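Local structure of UDP-glucose 4-epimerase (Campylobacter jejuni subsp. jejuni serotype O:2, 7K3P) at residues A[133-138]-A[164-169]. The protein interconverts UDP-glucose and UDP-galactose as an NAD-dependent 4-epimerase and probably also acts on the corresponding N-acetylated sugars. The protein carries 2 engineered substitutions. Residues are numbered along the deposited sequence; the frame is centred on the assembly and turned at random.
Sequences FIFSST and RSKLMS. With NAD (nicotinamide-adenine-dinucleotide), chain C.
Strand 133-136 and helix 164-169 run nearly antiparallel, at 164°, with axes 10.2 Å apart; the chains come nearest just beyond the strand, where the CA atoms of Ser137 and Lys166 are 5.8 Å apart. Lys166 spans this gap. Bent at chi2 (-71°) and extended beyond it, its chain runs up to the end of the strand, where it meets both Ser136 and the cofactor. Lys166 NZ donates to Ser136 O at 2.8 Å, almost in line with the C=O bond (177°), and to O3D of the NAD nicotinamide ribose, also at 2.8 Å. The Phe135 ring meets the aliphatic part of Lys166 obliquely, its CZ 3.7 Å from Lys166 CD and 3.6 Å from Ser169 CB, while Lys166 O sits at the ring edge. On the loop, Thr138 CG2 packs crosswise on the lysine, 3.8 Å from Lys166 CG. Ser136 OG turns instead to His255, and Ser137 OG to Glu170 one turn further along the helix. Strand, loop and helix belong to the Rossmann-type NAD-binding fold, and Lys166, four residues after Tyr162, completes the YxxxK motif of short-chain dehydrogenases/reductases. With Ser136 O and the ribose hydroxyl O3D both bonded to NZ, the lysine end is fixed between strand and cofactor, consistent with this lysine's family role in positioning NAD.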
loop_
_atom_site.group_PDB
_atom_site.type_symbol
_atom_site.label_atom_id
_atom_site.label_comp_id
_atom_site.label_asym_id
_atom_site.label_seq_id
_atom_site.Cartn_x
_atom_site.Cartn_y
_atom_site.Cartn_z
ATOM N N PHE A 133 2.048 1.086 18.906
ATOM C CA PHE A 133 2.254 0.065 17.877
ATOM C C PHE A 133 3.727 0.051 17.450
ATOM O O PHE A 133 4.202 1.015 16.857
ATOM C CB PHE A 133 1.354 0.395 16.673
ATOM C CG PHE A 133 1.186 -0.740 15.694
ATOM C CD1 PHE A 133 2.265 -1.218 14.959
ATOM C CD2 PHE A 133 -0.067 -1.308 15.489
ATOM C CE1 PHE A 133 2.102 -2.267 14.041
ATOM C CE2 PHE A 133 -0.244 -2.351 14.587
ATOM C CZ PHE A 133 0.840 -2.834 13.857
ATOM N N ILE A 134 4.458 -1.017 17.765
ATOM C CA ILE A 134 5.840 -1.105 17.306
ATOM C C ILE A 134 5.871 -2.007 16.066
ATOM O O ILE A 134 5.460 -3.179 16.126
ATOM C CB ILE A 134 6.819 -1.548 18.432
ATOM C CG1 ILE A 134 6.897 -0.465 19.528
ATOM C CG2 ILE A 134 8.222 -1.768 17.872
ATOM C CD1 ILE A 134 5.954 -0.684 20.652
ATOM N N PHE A 135 6.307 -1.448 14.935
ATOM C CA PHE A 135 6.272 -2.174 13.655
ATOM C C PHE A 135 7.672 -2.517 13.162
ATOM O O PHE A 135 8.514 -1.623 12.975
ATOM C CB PHE A 135 5.537 -1.335 12.612
ATOM C CG PHE A 135 5.437 -1.988 11.252
ATOM C CD1 PHE A 135 5.021 -3.310 11.128
ATOM C CD2 PHE A 135 5.716 -1.259 10.097
ATOM C CE1 PHE A 135 4.917 -3.915 9.861
ATOM C CE2 PHE A 135 5.608 -1.842 8.830
ATOM C CZ PHE A 135 5.201 -3.176 8.715
ATOM N N SER A 136 7.927 -3.811 12.969
ATOM C CA SER A 136 9.153 -4.260 12.336
ATOM C C SER A 136 9.054 -4.006 10.834
ATOM O O SER A 136 8.438 -4.805 10.103
ATOM C CB SER A 136 9.362 -5.752 12.560
ATOM O OG SER A 136 9.328 -6.067 13.927
ATOM N N SER A 137 9.642 -2.899 10.376
ATOM C CA SER A 137 9.721 -2.637 8.942
ATOM C C SER A 137 11.073 -3.174 8.470
ATOM O O SER A 137 11.567 -4.150 9.020
ATOM C CB SER A 137 9.588 -1.148 8.669
ATOM O OG SER A 137 9.536 -0.897 7.280
ATOM N N THR A 138 11.686 -2.534 7.480
ATOM C CA THR A 138 12.905 -3.093 6.889
ATOM C C THR A 138 13.688 -2.040 6.122
ATOM O O THR A 138 13.113 -1.077 5.630
ATOM C CB THR A 138 12.581 -4.244 5.890
ATOM O OG1 THR A 138 13.768 -4.606 5.157
ATOM C CG2 THR A 138 11.507 -3.799 4.877
ATOM N N ARG A 164 7.953 -3.014 -0.905
ATOM C CA ARG A 164 6.729 -2.242 -1.096
ATOM C C ARG A 164 5.661 -2.606 -0.072
ATOM O O ARG A 164 4.938 -1.730 0.408
ATOM C CB ARG A 164 6.164 -2.431 -2.519
ATOM C CG ARG A 164 6.946 -1.684 -3.593
ATOM C CD ARG A 164 6.305 -1.772 -4.964
ATOM N NE ARG A 164 6.703 -2.980 -5.679
ATOM C CZ ARG A 164 7.839 -3.097 -6.367
ATOM N NH1 ARG A 164 8.683 -2.076 -6.411
ATOM N NH2 ARG A 164 8.139 -4.233 -7.004
ATOM N N SER A 165 5.546 -3.897 0.244
ATOM C CA SER A 165 4.490 -4.358 1.150
ATOM C C SER A 165 4.695 -3.791 2.554
ATOM O O SER A 165 3.734 -3.534 3.276
ATOM C CB SER A 165 4.408 -5.897 1.196
ATOM O OG SER A 165 5.464 -6.480 1.939
ATOM N N LYS A 166 5.956 -3.605 2.933
ATOM C CA LYS A 166 6.296 -3.032 4.232
ATOM C C LYS A 166 6.104 -1.518 4.250
ATOM O O LYS A 166 5.578 -0.965 5.217
ATOM C CB LYS A 166 7.728 -3.421 4.610
ATOM C CG LYS A 166 7.866 -4.894 5.009
ATOM C CD LYS A 166 7.207 -5.146 6.381
ATOM C CE LYS A 166 7.709 -6.434 6.987
ATOM N NZ LYS A 166 7.141 -6.634 8.357
ATOM N N LEU A 167 6.508 -0.850 3.173
ATOM C CA LEU A 167 6.347 0.603 3.059
ATOM C C LEU A 167 4.873 0.996 3.082
ATOM O O LEU A 167 4.492 2.009 3.677
ATOM C CB LEU A 167 6.955 1.090 1.739
ATOM C CG LEU A 167 6.754 2.583 1.458
ATOM C CD1 LEU A 167 7.307 3.402 2.623
ATOM C CD2 LEU A 167 7.428 2.978 0.132
ATOM N N MET A 168 4.040 0.209 2.405
ATOM C CA MET A 168 2.611 0.454 2.447
ATOM C C MET A 168 2.082 0.418 3.884
ATOM O O MET A 168 1.279 1.272 4.269
ATOM C CB MET A 168 1.876 -0.560 1.578
ATOM C CG MET A 168 2.089 -0.349 0.070
ATOM S SD MET A 168 1.166 -1.598 -0.856
ATOM C CE MET A 168 1.726 -1.220 -2.522
ATOM N N SER A 169 2.524 -0.557 4.676
ATOM C CA SER A 169 2.087 -0.607 6.079
ATOM C C SER A 169 2.595 0.599 6.871
ATOM O O SER A 169 1.868 1.132 7.714
ATOM C CB SER A 169 2.465 -1.919 6.772
ATOM O OG SER A 169 1.673 -2.985 6.280
HETATM P PA NAD C . 10.132 -15.119 11.163
HETATM O O1A NAD C . 9.551 -15.863 9.985
HETATM O O2A NAD C . 11.031 -16.013 11.969
HETATM O O5B NAD C . 8.993 -14.614 12.130
HETATM C C5B NAD C . 7.716 -14.416 11.596
HETATM C C4B NAD C . 6.706 -14.985 12.512
HETATM O O4B NAD C . 5.420 -14.519 12.225
HETATM C C3B NAD C . 6.676 -16.543 12.418
HETATM O O3B NAD C . 6.817 -17.290 13.685
HETATM C C2B NAD C . 5.399 -16.818 11.588
HETATM O O2B NAD C . 4.821 -18.021 11.865
HETATM C C1B NAD C . 4.570 -15.650 12.018
HETATM N N9A NAD C . 3.490 -15.344 11.067
HETATM C C8A NAD C . 3.622 -15.100 9.747
HETATM N N7A NAD C . 2.422 -14.880 9.189
HETATM C C5A NAD C . 1.477 -14.972 10.133
HETATM C C6A NAD C . 0.077 -14.851 10.141
HETATM N N6A NAD C . -0.625 -14.539 8.919
HETATM N N1A NAD C . -0.604 -14.995 11.295
HETATM C C2A NAD C . 0.016 -15.280 12.454
HETATM N N3A NAD C . 1.382 -15.424 12.487
HETATM C C4A NAD C . 2.128 -15.274 11.355
HETATM O O3 NAD C . 10.920 -13.860 10.597
HETATM P PN NAD C . 11.894 -12.973 11.465
HETATM O O1N NAD C . 11.738 -13.295 12.940
HETATM O O2N NAD C . 13.293 -13.258 11.010
HETATM O O5D NAD C . 11.532 -11.458 11.195
HETATM C C5D NAD C . 10.419 -10.910 11.862
HETATM C C4D NAD C . 10.106 -9.509 11.363
HETATM O O4D NAD C . 11.271 -8.716 11.301
HETATM C C3D NAD C . 9.381 -9.465 10.022
HETATM O O3D NAD C . 8.439 -8.469 10.042
HETATM C C2D NAD C . 10.398 -9.068 9.039
HETATM O O2D NAD C . 9.891 -8.431 7.925
HETATM C C1D NAD C . 11.336 -8.197 9.918
HETATM N N1N NAD C . 12.779 -8.083 9.407
HETATM C C2N NAD C . 13.535 -9.236 9.481
HETATM C C3N NAD C . 14.855 -9.208 9.042
HETATM C C7N NAD C . 15.692 -10.460 9.117
HETATM O O7N NAD C . 15.236 -11.514 9.532
HETATM N N7N NAD C . 17.047 -10.404 8.681
HETATM C C4N NAD C . 15.390 -8.032 8.550
HETATM C C5N NAD C . 14.625 -6.890 8.481
HETATM C C6N NAD C . 13.293 -6.901 8.914
#